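Local coordinates for protein iron superoxide dismutase (Trypanosoma cruzi, PDB 2GPC) that probably catalyses the dismutation of superoxide to dioxygen and hydrogen peroxide at a mononuclear iron site, at residues Gly92-Glu97 and Asn189-Leu194. Numbering follows the deposited sequence.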
loop_
_atom_site.group_PDB
_atom_site.type_symbol
_atom_site.label_atom_id
_atom_site.label_comp_id
_atom_site.label_asym_id
_atom_site.label_seq_id
_atom_site.Cartn_x
_atom_site.Cartn_y
_atom_site.Cartn_z
ATOM N N GLY A 92 15.019 10.828 -30.497
ATOM C CA GLY A 92 14.502 9.975 -31.550
ATOM C C GLY A 92 13.000 9.775 -31.492
ATOM O O GLY A 92 12.262 10.714 -31.182
ATOM N N LYS A 93 12.556 8.552 -31.775
ATOM C CA LYS A 93 11.136 8.232 -31.912
ATOM C C LYS A 93 10.365 8.374 -30.605
ATOM O O LYS A 93 9.223 8.823 -30.605
ATOM C CB LYS A 93 10.958 6.817 -32.467
ATOM C CG LYS A 93 9.580 6.538 -33.060
ATOM C CD LYS A 93 9.311 7.354 -34.340
ATOM C CE LYS A 93 8.181 6.750 -35.182
ATOM N NZ LYS A 93 6.818 6.998 -34.604
ATOM N N VAL A 94 10.990 7.991 -29.497
ATOM C CA VAL A 94 10.367 8.162 -28.184
ATOM C C VAL A 94 10.093 9.653 -27.902
ATOM O O VAL A 94 8.999 10.012 -27.458
ATOM C CB VAL A 94 11.226 7.547 -27.066
ATOM C CG1 VAL A 94 10.685 7.931 -25.688
ATOM C CG2 VAL A 94 11.245 6.037 -27.202
ATOM N N ALA A 95 11.083 10.507 -28.159
ATOM C CA ALA A 95 10.905 11.946 -28.012
ATOM C C ALA A 95 9.765 12.421 -28.905
ATOM O O ALA A 95 8.889 13.151 -28.445
ATOM C CB ALA A 95 12.185 12.703 -28.344
ATOM N N ASP A 96 9.767 11.993 -30.169
ATOM C CA ASP A 96 8.749 12.417 -31.130
ATOM C C ASP A 96 7.346 12.083 -30.629
ATOM O O ASP A 96 6.437 12.915 -30.696
ATOM C CB ASP A 96 8.930 11.728 -32.494
ATOM C CG ASP A 96 10.165 12.194 -33.255
ATOM O OD1 ASP A 96 10.758 13.248 -32.930
ATOM O OD2 ASP A 96 10.610 11.537 -34.221
ATOM N N GLU A 97 7.169 10.849 -30.156
ATOM C CA GLU A 97 5.852 10.360 -29.751
ATOM C C GLU A 97 5.407 11.051 -28.456
ATOM O O GLU A 97 4.248 11.407 -28.316
ATOM C CB GLU A 97 5.851 8.820 -29.635
ATOM C CG GLU A 97 6.108 8.136 -30.988
ATOM C CD GLU A 97 5.466 6.767 -31.155
ATOM O OE1 GLU A 97 4.404 6.489 -30.562
ATOM O OE2 GLU A 97 6.021 5.959 -31.925
ATOM N N ASN A 189 14.645 0.902 -23.296
ATOM C CA ASN A 189 13.549 -0.051 -23.128
ATOM C C ASN A 189 12.215 0.495 -23.617
ATOM O O ASN A 189 11.458 -0.218 -24.263
ATOM C CB ASN A 189 13.412 -0.504 -21.676
ATOM C CG ASN A 189 12.576 -1.767 -21.544
ATOM O OD1 ASN A 189 11.474 -1.747 -20.983
ATOM N ND2 ASN A 189 13.101 -2.871 -22.047
ATOM N N VAL A 190 11.941 1.763 -23.327
ATOM C CA VAL A 190 10.725 2.412 -23.805
ATOM C C VAL A 190 10.655 2.337 -25.341
ATOM O O VAL A 190 9.623 1.969 -25.903
ATOM C CB VAL A 190 10.630 3.889 -23.323
ATOM C CG1 VAL A 190 9.387 4.575 -23.881
ATOM C CG2 VAL A 190 10.636 3.965 -21.793
ATOM N N GLU A 191 11.760 2.651 -26.005
ATOM C CA GLU A 191 11.813 2.606 -27.460
ATOM C C GLU A 191 11.505 1.205 -27.993
ATOM O O GLU A 191 10.800 1.071 -28.977
ATOM C CB GLU A 191 13.178 3.060 -27.966
ATOM C CG GLU A 191 13.249 3.187 -29.478
ATOM C CD GLU A 191 14.545 3.811 -29.963
ATOM O OE1 GLU A 191 15.383 4.198 -29.129
ATOM O OE2 GLU A 191 14.731 3.909 -31.195
ATOM N N ARG A 192 12.027 0.177 -27.327
ATOM C CA ARG A 192 11.765 -1.222 -27.692
ATOM C C ARG A 192 10.292 -1.630 -27.603
ATOM O O ARG A 192 9.849 -2.529 -28.321
ATOM C CB ARG A 192 12.580 -2.154 -26.793
ATOM C CG ARG A 192 14.048 -2.298 -27.202
ATOM C CD ARG A 192 14.785 -3.400 -26.430
ATOM N NE ARG A 192 14.964 -3.057 -25.017
ATOM C CZ ARG A 192 16.086 -2.564 -24.470
ATOM N NH1 ARG A 192 17.179 -2.343 -25.192
ATOM N NH2 ARG A 192 16.117 -2.300 -23.169
ATOM N N GLN A 193 9.547 -0.994 -26.706
ATOM C CA GLN A 193 8.123 -1.299 -26.514
ATOM C C GLN A 193 7.168 -0.575 -27.474
ATOM O O GLN A 193 5.989 -0.923 -27.530
ATOM C CB GLN A 193 7.686 -0.950 -25.087
ATOM C CG GLN A 193 8.569 -1.493 -23.980
ATOM C CD GLN A 193 8.891 -2.957 -24.132
ATOM O OE1 GLN A 193 7.991 -3.772 -24.338
ATOM N NE2 GLN A 193 10.177 -3.302 -24.019
ATOM N N LEU A 194 7.650 0.453 -28.172
ATOM C CA LEU A 194 6.800 1.266 -29.057
ATOM C C LEU A 194 6.088 0.439 -30.121
ATOM O O LEU A 194 6.699 -0.454 -30.717
ATOM C CB LEU A 194 7.615 2.347 -29.768
ATOM C CG LEU A 194 8.003 3.591 -28.980
ATOM C CD1 LEU A 194 8.779 4.526 -29.876
ATOM C CD2 LEU A 194 6.776 4.287 -28.413
ATOM O OXT LEU A 194 4.906 0.713 -30.367
HETATM O O HOH W 1 14.829 6.368 -32.210
#
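Segment 92-97 of helix 92-102 meets segment 189-194, which runs from helix 187-193 to the end of the chain, and the two backbones are closest at Val94 and Glu191, whose CA atoms lie 5.8 Å apart. Val94 sits at the centre, and both its methyls reach across. Val94 CG1, anti to the backbone N (chi1 171°), meets Val190 CG1 at 4.0 Å, and the two valine side chains cross at about a right angle. Val94 CG2 presses on the backbone of the facing helix, 3.5 Å from Glu191 CA. The same methyl also touches CB of Glu191.

Leu194, the last residue of the chain, makes the second main apolar contact. Leu194 CD1 lies 3.9 Å from Val94 CG2 and reaches the aliphatic part of Lys93 at CG. Glu97 approaches Leu194 from the opposite direction, and its OE2 stands 3.7 Å from Leu194 CD1. Bends at chi2 and chi4 carry the Lys93 chain forward along its own helix, toward Glu97. Lys93 NZ thereby forms a salt bridge with Glu97 OE2 at 3.0 Å, arriving 43° out of the carboxylate plane. On the Glu191 side a water bridges the helices: it accepts from Lys93 N and donates to Glu191 OE2 at 2.7 Å.

The contact joins two helices of the C-terminal alpha+beta domain of the iron/manganese superoxide dismutase fold. Lys129 of strand 123-130 pairs with Glu97 OE1, and Lys154 with the terminal carboxylate of Leu194. Val190 and Leu194 also pack on Leu156 of strand 153-160, which ties the chain end to the antiparallel sheet.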